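Local coordinates for L-methionine gamma-lyase (Fusobacterium nucleatum subsp. nucleatum, PDB 6LXU), which is a pyridoxal-phosphate-dependent enzyme of the Cys/Met metabolism family, a tetramer that holds its cofactor covalently on the chain, at residues R152-E157 with P180-I185; E79-I84 with V226-L231; N282-V287 with Q393-I398; I166-A171 with Y301-K306; H351-T356 with I370-V375. All coordinates share one frame; numbering follows the deposited sequence. Where two conformers were deposited one is given.

Contact 1 of 5, residues R152-E157 with P180-I185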
# COMPACT_ATOMS: atom_id res chain seq x y z
N ARG A 152 -8.17 33.82 -23.19
CA ARG A 152 -7.45 33.63 -21.94
C ARG A 152 -6.47 32.44 -22.00
O ARG A 152 -5.50 32.43 -21.27
CB ARG A 152 -8.46 33.44 -20.80
CG ARG A 152 -7.89 33.16 -19.43
CD ARG A 152 -6.91 34.21 -18.95
NE ARG A 152 -6.56 34.01 -17.54
CZ ARG A 152 -5.47 34.48 -16.94
NH1 ARG A 152 -4.57 35.20 -17.63
NH2 ARG A 152 -5.27 34.25 -15.66
N VAL A 153 -6.79 31.44 -22.81
CA VAL A 153 -5.98 30.23 -22.91
C VAL A 153 -5.83 29.83 -24.36
O VAL A 153 -6.79 29.79 -25.13
CB VAL A 153 -6.63 29.05 -22.13
CG1 VAL A 153 -5.98 27.71 -22.48
CG2 VAL A 153 -6.58 29.30 -20.64
N VAL A 154 -4.58 29.50 -24.72
CA VAL A 154 -4.28 28.73 -25.91
C VAL A 154 -3.79 27.37 -25.39
O VAL A 154 -2.81 27.32 -24.67
CB VAL A 154 -3.25 29.43 -26.82
CG1 VAL A 154 -2.77 28.52 -27.92
CG2 VAL A 154 -3.86 30.70 -27.40
N TYR A 155 -4.52 26.31 -25.72
CA TYR A 155 -4.27 24.97 -25.17
C TYR A 155 -3.77 24.08 -26.28
O TYR A 155 -4.43 23.95 -27.31
CB TYR A 155 -5.55 24.42 -24.55
CG TYR A 155 -5.36 23.11 -23.83
CD1 TYR A 155 -5.30 21.93 -24.53
CD2 TYR A 155 -5.20 23.06 -22.45
CE1 TYR A 155 -5.09 20.71 -23.88
CE2 TYR A 155 -5.01 21.86 -21.79
CZ TYR A 155 -4.95 20.68 -22.51
OH TYR A 155 -4.76 19.48 -21.82
N LEU A 156 -2.59 23.47 -26.07
CA LEU A 156 -1.91 22.72 -27.12
C LEU A 156 -1.50 21.33 -26.65
O LEU A 156 -1.30 21.10 -25.46
CB LEU A 156 -0.65 23.47 -27.58
CG LEU A 156 -0.87 24.93 -27.99
CD1 LEU A 156 0.46 25.63 -28.16
CD2 LEU A 156 -1.71 25.03 -29.24
N GLU A 157 -1.30 20.44 -27.61
CA GLU A 157 -0.91 19.07 -27.32
C GLU A 157 -0.07 18.57 -28.48
O GLU A 157 -0.53 18.62 -29.61
CB GLU A 157 -2.19 18.24 -27.15
CG GLU A 157 -2.01 16.85 -26.60
CD GLU A 157 -3.32 16.12 -26.43
OE1 GLU A 157 -4.39 16.73 -26.09
OE2 GLU A 157 -3.29 14.89 -26.63
N PRO A 180 -1.55 40.13 -23.96
CA PRO A 180 -0.86 40.04 -22.66
C PRO A 180 -1.59 39.25 -21.56
O PRO A 180 -0.98 38.94 -20.54
CB PRO A 180 -0.73 41.51 -22.24
CG PRO A 180 -1.83 42.20 -22.93
CD PRO A 180 -1.96 41.51 -24.26
N ASN A 181 -2.87 38.97 -21.76
CA ASN A 181 -3.66 38.18 -20.81
C ASN A 181 -3.74 36.68 -21.16
O ASN A 181 -4.35 35.92 -20.40
CB ASN A 181 -5.07 38.77 -20.74
CG ASN A 181 -5.83 38.36 -19.49
OD1 ASN A 181 -5.28 38.40 -18.38
ND2 ASN A 181 -7.09 37.99 -19.65
N THR A 182 -3.15 36.25 -22.27
CA THR A 182 -3.30 34.86 -22.70
C THR A 182 -2.25 33.93 -22.10
O THR A 182 -1.04 34.21 -22.16
CB THR A 182 -3.24 34.75 -24.23
OG1 THR A 182 -4.22 35.63 -24.82
CG2 THR A 182 -3.48 33.32 -24.72
N LEU A 183 -2.71 32.81 -21.53
CA LEU A 183 -1.82 31.76 -21.03
C LEU A 183 -1.76 30.62 -22.03
O LEU A 183 -2.78 30.23 -22.59
CB LEU A 183 -2.34 31.22 -19.70
CG LEU A 183 -2.34 32.21 -18.54
CD1 LEU A 183 -3.16 31.66 -17.39
CD2 LEU A 183 -0.92 32.54 -18.10
N VAL A 184 -0.55 30.08 -22.22
CA VAL A 184 -0.34 28.93 -23.07
C VAL A 184 -0.17 27.71 -22.17
O VAL A 184 0.69 27.69 -21.29
CB VAL A 184 0.89 29.11 -23.99
CG1 VAL A 184 1.04 27.89 -24.90
CG2 VAL A 184 0.76 30.37 -24.84
N ILE A 185 -1.01 26.69 -22.41
CA ILE A 185 -1.03 25.45 -21.62
C ILE A 185 -0.73 24.33 -22.58
O ILE A 185 -1.36 24.23 -23.63
CB ILE A 185 -2.41 25.24 -20.95
CG1 ILE A 185 -2.76 26.46 -20.09
CG2 ILE A 185 -2.39 23.95 -20.13
CD1 ILE A 185 -4.13 26.41 -19.46
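Val153, Val154 and Tyr155 pair in parallel with Leu183, Val184 and Ile185, the two strand axes approaching to 4.7 Å with an angle of 23° between their directions. The pair forms the two strands of a beta-alpha-beta crossover, in which helix 169-176 leads from strand 151-157 to strand 183-187 in the large mixed sheet. The ladder alternates: Leu183 N bonds to Arg152 O, Val154 N to Leu183 O, Ile185 N to Val154 O, and Leu156 N to Ile185 O at 2.8 Å.

On the face turned to helix 89-100, Ile185 spreads over its neighbours: CD1 lies 3.8 Å from Val153 CG1, while CG2 is 3.7 Å from CE2 of the Tyr155 ring. On the other face, packed against helix 169-176, Leu156 CD1 touches Val184 CG1 and Val154 CG2 meets Thr182 CG2.

At the strand entrance Arg152 folds back through a bend at chi2 (56°). This turn lays its guanidinium alongside Leu183, whose CD1 sits over the centre of the plane, 3.7 Å from Arg152 CZ. NE bonds to Val100 O, and NH1 donates within the guanidinium plane to Asn181 O at 2.9 Å.

Contact 2 of 5, residues E79-I84 with V226-L231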
# COMPACT_ATOMS: atom_id res chain seq x y z
N GLU A 79 11.97 21.90 -15.59
CA GLU A 79 12.70 23.15 -15.34
C GLU A 79 11.74 24.32 -15.13
O GLU A 79 11.95 25.43 -15.65
CB GLU A 79 13.75 23.40 -16.43
CG GLU A 79 14.78 22.29 -16.50
CD GLU A 79 15.84 22.52 -17.55
OE1 GLU A 79 16.33 23.66 -17.68
OE2 GLU A 79 16.20 21.55 -18.23
N GLY A 80 10.69 24.07 -14.35
CA GLY A 80 9.78 25.10 -13.89
C GLY A 80 9.89 25.36 -12.41
O GLY A 80 10.57 24.65 -11.67
N GLU A 81 9.19 26.39 -11.95
CA GLU A 81 9.31 26.81 -10.56
C GLU A 81 8.62 25.90 -9.56
O GLU A 81 9.11 25.71 -8.46
CB GLU A 81 8.76 28.21 -10.37
CG GLU A 81 9.52 29.28 -11.15
CD GLU A 81 9.02 30.70 -10.90
OE1 GLU A 81 8.08 30.91 -10.12
OE2 GLU A 81 9.60 31.64 -11.50
N ALA A 82 7.45 25.38 -9.94
CA ALA A 82 6.55 24.75 -8.98
C ALA A 82 5.75 23.64 -9.63
O ALA A 82 5.33 23.77 -10.76
CB ALA A 82 5.62 25.80 -8.40
N GLY A 83 5.55 22.58 -8.87
CA GLY A 83 4.71 21.46 -9.29
C GLY A 83 3.48 21.31 -8.43
O GLY A 83 3.48 21.68 -7.26
N ILE A 84 2.42 20.77 -9.04
CA ILE A 84 1.20 20.42 -8.32
C ILE A 84 0.77 19.04 -8.80
O ILE A 84 0.78 18.77 -10.00
CB ILE A 84 0.04 21.38 -8.60
CG1 ILE A 84 0.50 22.84 -8.66
CG2 ILE A 84 -1.04 21.22 -7.54
CD1 ILE A 84 -0.60 23.71 -9.19
N VAL A 226 3.13 21.80 -13.95
CA VAL A 226 4.31 22.60 -13.64
C VAL A 226 4.11 24.00 -14.21
O VAL A 226 3.75 24.16 -15.37
CB VAL A 226 5.60 22.00 -14.19
CG1 VAL A 226 6.81 22.86 -13.79
CG2 VAL A 226 5.80 20.58 -13.65
N THR A 227 4.38 25.00 -13.37
CA THR A 227 4.27 26.39 -13.79
C THR A 227 5.02 27.29 -12.80
O THR A 227 5.67 26.82 -11.88
CB THR A 227 2.78 26.78 -13.98
OG1 THR A 227 2.68 28.09 -14.55
CG2 THR A 227 2.00 26.77 -12.68
N ARG A 228 4.90 28.60 -13.03
CA ARG A 228 5.49 29.59 -12.12
C ARG A 228 4.77 29.56 -10.78
O ARG A 228 3.57 29.24 -10.71
CB ARG A 228 5.36 31.02 -12.67
CG ARG A 228 5.97 31.28 -14.02
CD ARG A 228 5.68 32.70 -14.49
NE ARG A 228 4.28 33.02 -14.81
CZ ARG A 228 3.68 32.88 -16.01
NH1 ARG A 228 4.32 32.34 -17.03
NH2 ARG A 228 2.42 33.27 -16.17
N GLN A 229 5.48 29.91 -9.71
CA GLN A 229 4.92 29.81 -8.35
C GLN A 229 3.59 30.54 -8.18
O GLN A 229 2.68 29.99 -7.54
CB GLN A 229 5.91 30.35 -7.31
CG GLN A 229 5.55 29.97 -5.88
CD GLN A 229 5.79 28.51 -5.61
OE1 GLN A 229 6.90 28.01 -5.86
NE2 GLN A 229 4.77 27.80 -5.12
N GLU A 230 3.48 31.74 -8.72
CA GLU A 230 2.27 32.55 -8.58
C GLU A 230 1.04 31.83 -9.14
O GLU A 230 -0.02 31.80 -8.50
CB GLU A 230 2.44 33.95 -9.20
CG GLU A 230 2.65 34.00 -10.71
CD GLU A 230 3.14 35.35 -11.22
OE1 GLU A 230 2.79 36.40 -10.64
OE2 GLU A 230 3.88 35.35 -12.23
N LEU A 231 1.19 31.24 -10.32
CA LEU A 231 0.10 30.49 -10.94
C LEU A 231 -0.14 29.18 -10.21
O LEU A 231 -1.28 28.78 -10.01
CB LEU A 231 0.36 30.22 -12.43
CG LEU A 231 0.17 31.37 -13.42
CD1 LEU A 231 0.68 30.98 -14.79
CD2 LEU A 231 -1.30 31.78 -13.51
O HOH W 1 6.00 33.08 -9.66
O HOH W 2 8.09 25.58 -5.88
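Glu81 reaches over the turn between strand 223-227 and helix 229-244 and ends at the first amides of that helix. Its CB passes 3.7 Å from Thr227 O, and CG, beside its own backbone N, comes near Arg228 CA. The chain stays extended beyond CG, which carries CD to the start of the helix. There OE1 accepts from Gln229 N at 2.8 Å in a nearly straight bond (177°), met on the anti side and 31° out of the carboxylate plane. The same OE1 accepts a hydrogen bond from a water 3.0 Å away, and this water in turn accepts from Glu230 N, extending the grip to a second amide just after the N-cap residue, Arg228.

Below this, the edge strand 82-86 joins its antiparallel neighbour 223-227. Ala82 and Thr227 form a hydrogen-bonded pair: Thr227 N to Ala82 O is 3.0 Å, and the return bond, Ala82 N to Thr227 O, is weak. Val226 CG1 lies 3.7 Å from Gly80 CA, and Ala82 CB rests on OE1 of Gln229, whose NE2 is bonded to Asp233. The guanidinium of Arg228 points elsewhere, to a salt bridge with Asp204 and a weak one with Glu230.

With OE1 serving one helix amide directly and a second through water, the positive end of the helix dipole would probably favour the ionised form of Glu81.

Contact 3 of 5, residues N282-V287 with Q393-I398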
# COMPACT_ATOMS: atom_id res chain seq x y z
N ASN A 282 7.29 0.36 -41.22
CA ASN A 282 7.29 1.21 -42.41
C ASN A 282 7.76 0.47 -43.66
O ASN A 282 7.41 0.90 -44.77
CB ASN A 282 8.15 2.45 -42.19
CG ASN A 282 7.73 3.63 -43.05
OD1 ASN A 282 6.55 3.84 -43.29
ND2 ASN A 282 8.71 4.43 -43.46
N LYS A 283 8.53 -0.60 -43.49
CA LYS A 283 8.97 -1.46 -44.60
C LYS A 283 8.08 -2.68 -44.80
O LYS A 283 8.34 -3.49 -45.70
CB LYS A 283 10.42 -1.91 -44.37
CG LYS A 283 11.42 -0.77 -44.41
CD LYS A 283 12.82 -1.21 -44.00
CE LYS A 283 13.83 -0.09 -44.21
NZ LYS A 283 15.15 -0.40 -43.58
N HIS A 284 7.02 -2.84 -44.00
CA HIS A 284 6.22 -4.04 -44.07
C HIS A 284 5.18 -3.93 -45.18
O HIS A 284 4.45 -2.96 -45.21
CB HIS A 284 5.52 -4.33 -42.74
CG HIS A 284 5.06 -5.75 -42.63
ND1 HIS A 284 3.94 -6.22 -43.29
CD2 HIS A 284 5.58 -6.80 -41.97
CE1 HIS A 284 3.79 -7.50 -43.04
NE2 HIS A 284 4.77 -7.88 -42.22
N PRO A 285 5.08 -4.96 -46.05
CA PRO A 285 4.11 -4.87 -47.16
C PRO A 285 2.64 -4.72 -46.79
O PRO A 285 1.88 -4.15 -47.59
CB PRO A 285 4.34 -6.15 -47.97
CG PRO A 285 5.70 -6.61 -47.59
CD PRO A 285 5.93 -6.16 -46.18
N LYS A 286 2.22 -5.18 -45.61
CA LYS A 286 0.83 -5.07 -45.20
C LYS A 286 0.46 -3.78 -44.48
O LYS A 286 -0.72 -3.54 -44.18
CB LYS A 286 0.43 -6.28 -44.37
CG LYS A 286 0.48 -7.56 -45.19
CD LYS A 286 -0.05 -8.75 -44.43
CE LYS A 286 0.13 -10.02 -45.24
NZ LYS A 286 -0.25 -11.22 -44.46
N VAL A 287 1.46 -2.93 -44.26
CA VAL A 287 1.28 -1.65 -43.60
C VAL A 287 1.39 -0.60 -44.69
O VAL A 287 2.41 -0.54 -45.37
CB VAL A 287 2.36 -1.44 -42.52
CG1 VAL A 287 2.25 -0.04 -41.91
CG2 VAL A 287 2.24 -2.50 -41.44
N GLN A 393 4.17 -12.29 -36.66
CA GLN A 393 3.27 -13.44 -36.76
C GLN A 393 1.81 -13.01 -36.86
O GLN A 393 1.04 -13.64 -37.59
CB GLN A 393 3.51 -14.48 -35.65
CG GLN A 393 3.14 -14.06 -34.23
CD GLN A 393 1.66 -14.11 -33.92
OE1 GLN A 393 0.90 -14.87 -34.53
NE2 GLN A 393 1.23 -13.30 -32.96
N GLY A 394 1.42 -11.93 -36.18
CA GLY A 394 0.07 -11.41 -36.30
C GLY A 394 -0.22 -10.88 -37.70
O GLY A 394 -1.31 -11.12 -38.26
N LEU A 395 0.73 -10.14 -38.25
CA LEU A 395 0.58 -9.60 -39.61
C LEU A 395 0.49 -10.71 -40.67
O LEU A 395 -0.22 -10.54 -41.67
CB LEU A 395 1.74 -8.65 -39.94
CG LEU A 395 1.73 -7.31 -39.19
CD1 LEU A 395 3.11 -6.67 -39.29
CD2 LEU A 395 0.65 -6.38 -39.70
N GLU A 396 1.17 -11.83 -40.44
CA GLU A 396 1.09 -13.00 -41.34
C GLU A 396 -0.34 -13.53 -41.47
O GLU A 396 -0.69 -14.10 -42.51
CB GLU A 396 2.00 -14.14 -40.86
CG GLU A 396 3.48 -13.91 -41.12
CD GLU A 396 4.39 -14.98 -40.52
OE1 GLU A 396 3.93 -15.81 -39.70
OE2 GLU A 396 5.60 -14.98 -40.86
N LYS A 397 -1.16 -13.35 -40.43
CA LYS A 397 -2.54 -13.86 -40.42
C LYS A 397 -3.52 -13.01 -41.23
O LYS A 397 -4.65 -13.45 -41.47
CB LYS A 397 -3.08 -13.99 -38.99
CG LYS A 397 -2.20 -14.76 -38.01
CD LYS A 397 -1.82 -16.13 -38.51
CE LYS A 397 -1.13 -16.94 -37.43
NZ LYS A 397 0.24 -16.42 -37.12
N ILE A 398 -3.13 -11.80 -41.64
CA ILE A 398 -4.02 -10.95 -42.43
C ILE A 398 -4.03 -11.49 -43.86
O ILE A 398 -2.97 -11.57 -44.49
CB ILE A 398 -3.57 -9.48 -42.44
CG1 ILE A 398 -3.58 -8.89 -41.03
CG2 ILE A 398 -4.46 -8.65 -43.37
CD1 ILE A 398 -2.79 -7.60 -40.90
OXT ILE A 398 -5.08 -11.83 -44.42
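Lys286 sets out toward the chain terminus with CG beside its backbone N (chi1 -65°) and then runs fully extended, which delivers NZ to the last residues of the chain, Leu395 to Ile398. His284 instead places CG opposite its own N (chi1 -161°), a torsion that turns the imidazole to meet Leu395. Both residues belong to a type I beta turn from His284 to Val287, the link between helix 263-282 and strand 287-291, an outer strand of the five-stranded sheet. Their partners lie on helix 384-396 and in the C-terminal residues after it.

NZ of Lys286 makes two hydrogen bonds: to Leu395 O at 2.9 Å and to Ile398 O at 2.7 Å, the latter in the carbonyl plane. Because Ile398 O belongs to the terminal carboxylate, the ammonium group probably offsets its negative charge as well as the negative end of the helix. Leu395 O has a second donor, Ile398 N, which approaches from the opposite face of its plane. Further back along the side chain, Lys286 CD lies 4.1 Å from Ile398 CB.

The imidazole is held on several sides. Lys286 N donates to ND1 at 3.1 Å, close to the ring plane, and NE2 has a weak bond to Glu392. The Phe280 ring meets it steeply. Leu395 also packs on Leu329 of helix 322-332 and Leu319 of strand 314-319. Pro285 CD lies over one face of the imidazole; over the opposite face stands Leu395 CD1 in a CH-pi contact, 3.7 Å from the centroid of the His284 ring and 15° off its normal.

Contact 4 of 5, residues I166-A171 with Y301-K306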
# COMPACT_ATOMS: atom_id res chain seq x y z
N ILE A 166 2.07 17.03 -35.00
CA ILE A 166 3.09 17.88 -34.39
C ILE A 166 2.70 19.34 -34.61
O ILE A 166 2.30 19.74 -35.72
CB ILE A 166 4.47 17.62 -35.05
CG1 ILE A 166 4.93 16.17 -34.88
CG2 ILE A 166 5.52 18.59 -34.52
CD1 ILE A 166 5.10 15.73 -33.44
N VAL A 167 2.81 20.14 -33.56
CA VAL A 167 2.61 21.60 -33.67
C VAL A 167 3.77 22.30 -32.98
O VAL A 167 4.41 21.74 -32.10
CB VAL A 167 1.23 22.07 -33.14
CG1 VAL A 167 0.11 21.26 -33.79
CG2 VAL A 167 1.14 22.00 -31.63
N ASP A 168 4.04 23.53 -33.43
CA ASP A 168 5.25 24.25 -33.04
C ASP A 168 5.00 25.06 -31.79
O ASP A 168 4.39 26.14 -31.85
CB ASP A 168 5.69 25.16 -34.20
CG ASP A 168 7.07 25.75 -34.02
OD1 ASP A 168 7.42 26.13 -32.89
OD2 ASP A 168 7.79 25.86 -35.04
N LEU A 169 5.45 24.55 -30.64
CA LEU A 169 5.13 25.17 -29.37
C LEU A 169 5.69 26.59 -29.23
O LEU A 169 5.01 27.46 -28.71
CB LEU A 169 5.61 24.30 -28.22
CG LEU A 169 4.94 22.92 -28.13
CD1 LEU A 169 5.52 22.18 -26.94
CD2 LEU A 169 3.43 23.08 -27.98
N GLU A 170 6.94 26.77 -29.63
CA GLU A 170 7.56 28.10 -29.52
C GLU A 170 6.82 29.13 -30.39
O GLU A 170 6.53 30.24 -29.94
CB GLU A 170 9.03 28.04 -29.89
CG GLU A 170 9.71 29.39 -29.71
CD GLU A 170 11.16 29.43 -30.09
OE1 GLU A 170 11.79 28.38 -30.34
OE2 GLU A 170 11.68 30.59 -30.18
N ALA A 171 6.54 28.75 -31.62
CA ALA A 171 5.87 29.66 -32.55
C ALA A 171 4.46 29.99 -32.10
O ALA A 171 4.04 31.16 -32.11
CB ALA A 171 5.85 29.05 -33.94
N TYR A 301 7.84 17.02 -39.41
CA TYR A 301 9.06 16.35 -38.99
C TYR A 301 10.11 17.36 -38.52
O TYR A 301 10.78 17.17 -37.51
CB TYR A 301 9.62 15.49 -40.14
CG TYR A 301 11.06 15.09 -39.96
CD1 TYR A 301 11.42 14.10 -39.04
CD2 TYR A 301 12.08 15.68 -40.71
CE1 TYR A 301 12.74 13.74 -38.86
CE2 TYR A 301 13.41 15.33 -40.52
CZ TYR A 301 13.73 14.36 -39.60
OH TYR A 301 15.04 13.99 -39.42
N GLU A 302 10.27 18.45 -39.28
CA GLU A 302 11.30 19.43 -38.96
C GLU A 302 11.01 20.16 -37.65
O GLU A 302 11.94 20.48 -36.91
CB GLU A 302 11.51 20.42 -40.11
CG GLU A 302 12.04 19.80 -41.40
CD GLU A 302 13.46 19.25 -41.32
OE1 GLU A 302 14.22 19.57 -40.38
OE2 GLU A 302 13.83 18.47 -42.23
N ILE A 303 9.73 20.37 -37.34
CA ILE A 303 9.34 20.96 -36.05
C ILE A 303 9.65 19.98 -34.91
O ILE A 303 10.21 20.35 -33.89
CB ILE A 303 7.84 21.34 -36.04
CG1 ILE A 303 7.57 22.48 -37.04
CG2 ILE A 303 7.38 21.74 -34.65
CD1 ILE A 303 6.12 22.62 -37.44
N ALA A 304 9.30 18.71 -35.11
CA ALA A 304 9.61 17.67 -34.12
C ALA A 304 11.11 17.61 -33.85
O ALA A 304 11.53 17.53 -32.70
CB ALA A 304 9.10 16.31 -34.58
N LYS A 305 11.91 17.68 -34.91
CA LYS A 305 13.36 17.65 -34.77
C LYS A 305 13.90 18.83 -33.96
O LYS A 305 14.89 18.70 -33.26
CB LYS A 305 14.02 17.59 -36.15
CG LYS A 305 15.52 17.33 -36.12
CD LYS A 305 16.07 17.28 -37.53
CE LYS A 305 17.56 16.97 -37.53
NZ LYS A 305 18.15 17.09 -38.89
N LYS A 306 13.25 19.99 -34.05
CA LYS A 306 13.68 21.16 -33.30
C LYS A 306 13.28 21.14 -31.84
O LYS A 306 14.00 21.66 -31.01
CB LYS A 306 13.08 22.42 -33.89
CG LYS A 306 13.63 22.89 -35.23
CD LYS A 306 15.01 23.45 -35.04
CE LYS A 306 15.53 24.13 -36.29
NZ LYS A 306 16.85 24.75 -36.03
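Ile166 and Ile303 run antiparallel alongside each other, and their CG2 methyls meet at 3.7 Å in the close-packed part of this contact. The CG2 of Ile166 also lies over the backbone, 3.8 Å from Ala304 N. Its other branch is bent twice, chi1 and chi2 both near -60°, and this curl keeps CG1 and CD1 beside the Ala304 methyl, with CG1 4.2 Å from Ala304 CB. Ile303 CG2, opposite its own backbone N, sits between Ile166 and Asp168: besides the Ile166 methyl it touches Asp168 CA at 3.7 Å and the carbonyl oxygen of Val167.

Helix 301-307 precedes strand 314-319 of the five-stranded sheet, whereas Asp168 is the N-cap of helix 169-176, so the contact joins the large sheet's crossover helix to a helix that leads into the five-stranded sheet. The capping bond runs from Ala171 N to Asp168 OD1, 3.0 Å, reaching that oxygen from above the carboxylate plane. Gln307 fastens the same loop end, with its amide bonded to Val167 O and Leu169 N.

No hydrogen bond crosses anywhere between the segments, and toward the partly exposed side the fit is looser. Asp168 lies roughly perpendicular to Ile303 there: Asp168 CB stands 3.8 Å from Ile303 CG2 and 4.1 Å from Ile303 CD1, while the carboxylate oxygen OD2 passes 3.9 Å from Ile303 CG1.

Contact 5 of 5, residues H351-T356 with I370-V375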
# COMPACT_ATOMS: atom_id res chain seq x y z
N HIS A 351 -7.13 -0.81 -31.70
CA HIS A 351 -7.64 -0.60 -33.06
C HIS A 351 -8.88 0.26 -32.87
O HIS A 351 -9.96 -0.28 -32.60
CB HIS A 351 -7.96 -1.95 -33.68
CG HIS A 351 -8.61 -1.86 -35.03
ND1 HIS A 351 -9.77 -2.54 -35.34
CD2 HIS A 351 -8.25 -1.19 -36.14
CE1 HIS A 351 -10.09 -2.28 -36.59
NE2 HIS A 351 -9.19 -1.46 -37.10
N PRO A 352 -8.74 1.60 -32.96
CA PRO A 352 -9.86 2.44 -32.55
C PRO A 352 -11.19 2.16 -33.27
O PRO A 352 -12.25 2.24 -32.63
CB PRO A 352 -9.36 3.85 -32.84
CG PRO A 352 -7.89 3.77 -32.72
CD PRO A 352 -7.50 2.39 -33.13
N ALA A 353 -11.14 1.80 -34.55
CA ALA A 353 -12.39 1.61 -35.30
C ALA A 353 -13.26 0.50 -34.72
O ALA A 353 -14.48 0.62 -34.77
CB ALA A 353 -12.10 1.33 -36.78
N SER A 354 -12.66 -0.56 -34.17
CA SER A 354 -13.41 -1.65 -33.57
C SER A 354 -13.51 -1.59 -32.06
O SER A 354 -14.27 -2.37 -31.48
CB SER A 354 -12.80 -3.00 -33.96
OG SER A 354 -11.53 -3.18 -33.34
N MET A 355 -12.77 -0.69 -31.42
CA MET A 355 -12.63 -0.69 -29.95
C MET A 355 -13.20 0.61 -29.39
O MET A 355 -14.42 0.68 -29.16
CB MET A 355 -11.16 -0.97 -29.57
CG MET A 355 -10.78 -2.39 -29.98
SD MET A 355 -9.05 -2.82 -29.74
CE MET A 355 -8.86 -2.67 -27.97
N THR A 356 -12.39 1.64 -29.23
CA THR A 356 -12.84 2.88 -28.61
C THR A 356 -13.99 3.54 -29.39
O THR A 356 -14.85 4.19 -28.79
CB THR A 356 -11.71 3.90 -28.48
OG1 THR A 356 -11.07 4.06 -29.74
CG2 THR A 356 -10.68 3.46 -27.47
N ILE A 370 -10.47 8.79 -37.55
CA ILE A 370 -10.27 7.37 -37.30
C ILE A 370 -10.59 6.62 -38.59
O ILE A 370 -11.75 6.58 -39.04
CB ILE A 370 -11.14 6.86 -36.12
CG1 ILE A 370 -10.79 7.62 -34.83
CG2 ILE A 370 -10.99 5.35 -35.94
CD1 ILE A 370 -9.35 7.51 -34.37
N THR A 371 -9.56 6.04 -39.17
CA THR A 371 -9.66 5.27 -40.41
C THR A 371 -9.72 3.77 -40.07
O THR A 371 -9.25 3.36 -39.00
CB THR A 371 -8.47 5.60 -41.31
OG1 THR A 371 -7.28 5.67 -40.52
CG2 THR A 371 -8.66 6.97 -41.97
N ASP A 372 -10.28 2.97 -40.96
CA ASP A 372 -10.61 1.58 -40.65
C ASP A 372 -9.42 0.70 -40.34
O ASP A 372 -9.56 -0.27 -39.60
CB ASP A 372 -11.40 0.94 -41.81
CG ASP A 372 -12.90 1.20 -41.75
OD1 ASP A 372 -13.34 1.98 -40.87
OD2 ASP A 372 -13.64 0.60 -42.55
N GLY A 373 -8.26 0.99 -40.93
CA GLY A 373 -7.06 0.21 -40.68
C GLY A 373 -6.10 0.79 -39.65
O GLY A 373 -5.01 0.27 -39.50
N LEU A 374 -6.51 1.85 -38.97
CA LEU A 374 -5.60 2.54 -38.04
C LEU A 374 -5.40 1.74 -36.75
O LEU A 374 -6.37 1.37 -36.09
CB LEU A 374 -6.13 3.92 -37.71
CG LEU A 374 -5.17 4.85 -36.95
CD1 LEU A 374 -3.99 5.28 -37.81
CD2 LEU A 374 -5.93 6.07 -36.46
N VAL A 375 -4.13 1.49 -36.42
CA VAL A 375 -3.74 0.79 -35.19
C VAL A 375 -2.81 1.73 -34.43
O VAL A 375 -1.93 2.37 -35.02
CB VAL A 375 -3.05 -0.54 -35.53
CG1 VAL A 375 -2.56 -1.24 -34.25
CG2 VAL A 375 -4.01 -1.44 -36.30
O HOH W 3 -9.02 2.16 -36.37
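The backbones come closest at His351 and Val375, CA atoms 4.7 Å apart, and the chain of 352-354, which adopts helical backbone angles but does not form a regular helix, curls past the type I turn that runs from Thr371 to Leu374. This turn opens strand 374-378, the antiparallel neighbour of strand 348-350 in the five-stranded sheet.

The imidazole of His351 is the main link. Its CG lies opposite the backbone N (chi1 175°), which extends the ring toward the turn, and NE2 donates to Asp372 O at 2.8 Å, nearly straight (167°) and with the oxygen close to the ring plane. The ring edge at CD2 comes to 3.2 Å from Leu374 O. On the other side ND1 is hydrogen-bonded to Ser354 OG, 2.7 Å away, so the ring is held at both nitrogens and its rotation is fixed.

Below it, Pro352 CB packs on Ile370 CG2 at 3.8 Å, and that methyl also faces the backbone N of Ala353. A water bridges the backbones: Ala353 N donates to it at 2.8 Å, and it donates to Thr371 O at 2.9 Å and Leu374 O at 2.8 Å. Ser354 and Met355 then pack on Ala43 and Phe40 of a second subunit, and the carboxylate of Asp372 turns away to Arg365 and Lys362.

Since the turn supplies carbonyl oxygens as acceptors to the imidazole and the water, the polar links across the contact use its backbone and leave the Asp372 charge to partners on helix 362-367.

In the fold
Contacts 1 and 2 serve the same large sheet and touch where Leu183 packs on Arg228 and Leu231; contact 1 is a buried parallel ladder, while contact 2, at the outer strand, is only partly buried and uses charge and water. Contact 4 shares helix 169-176 with the crossover of contact 1, touching it through Leu156 and Leu169, and reaches helix 301-307 mainly by apolar packing, with no hydrogen bond between its segments. Contacts 3 and 5 both lie by the five-stranded sheet, their centres about 16 Å apart: 3 is a surface contact built on a lysine and the chain end, while 5 is buried, knit by an imidazole and one water, and borders a second subunit.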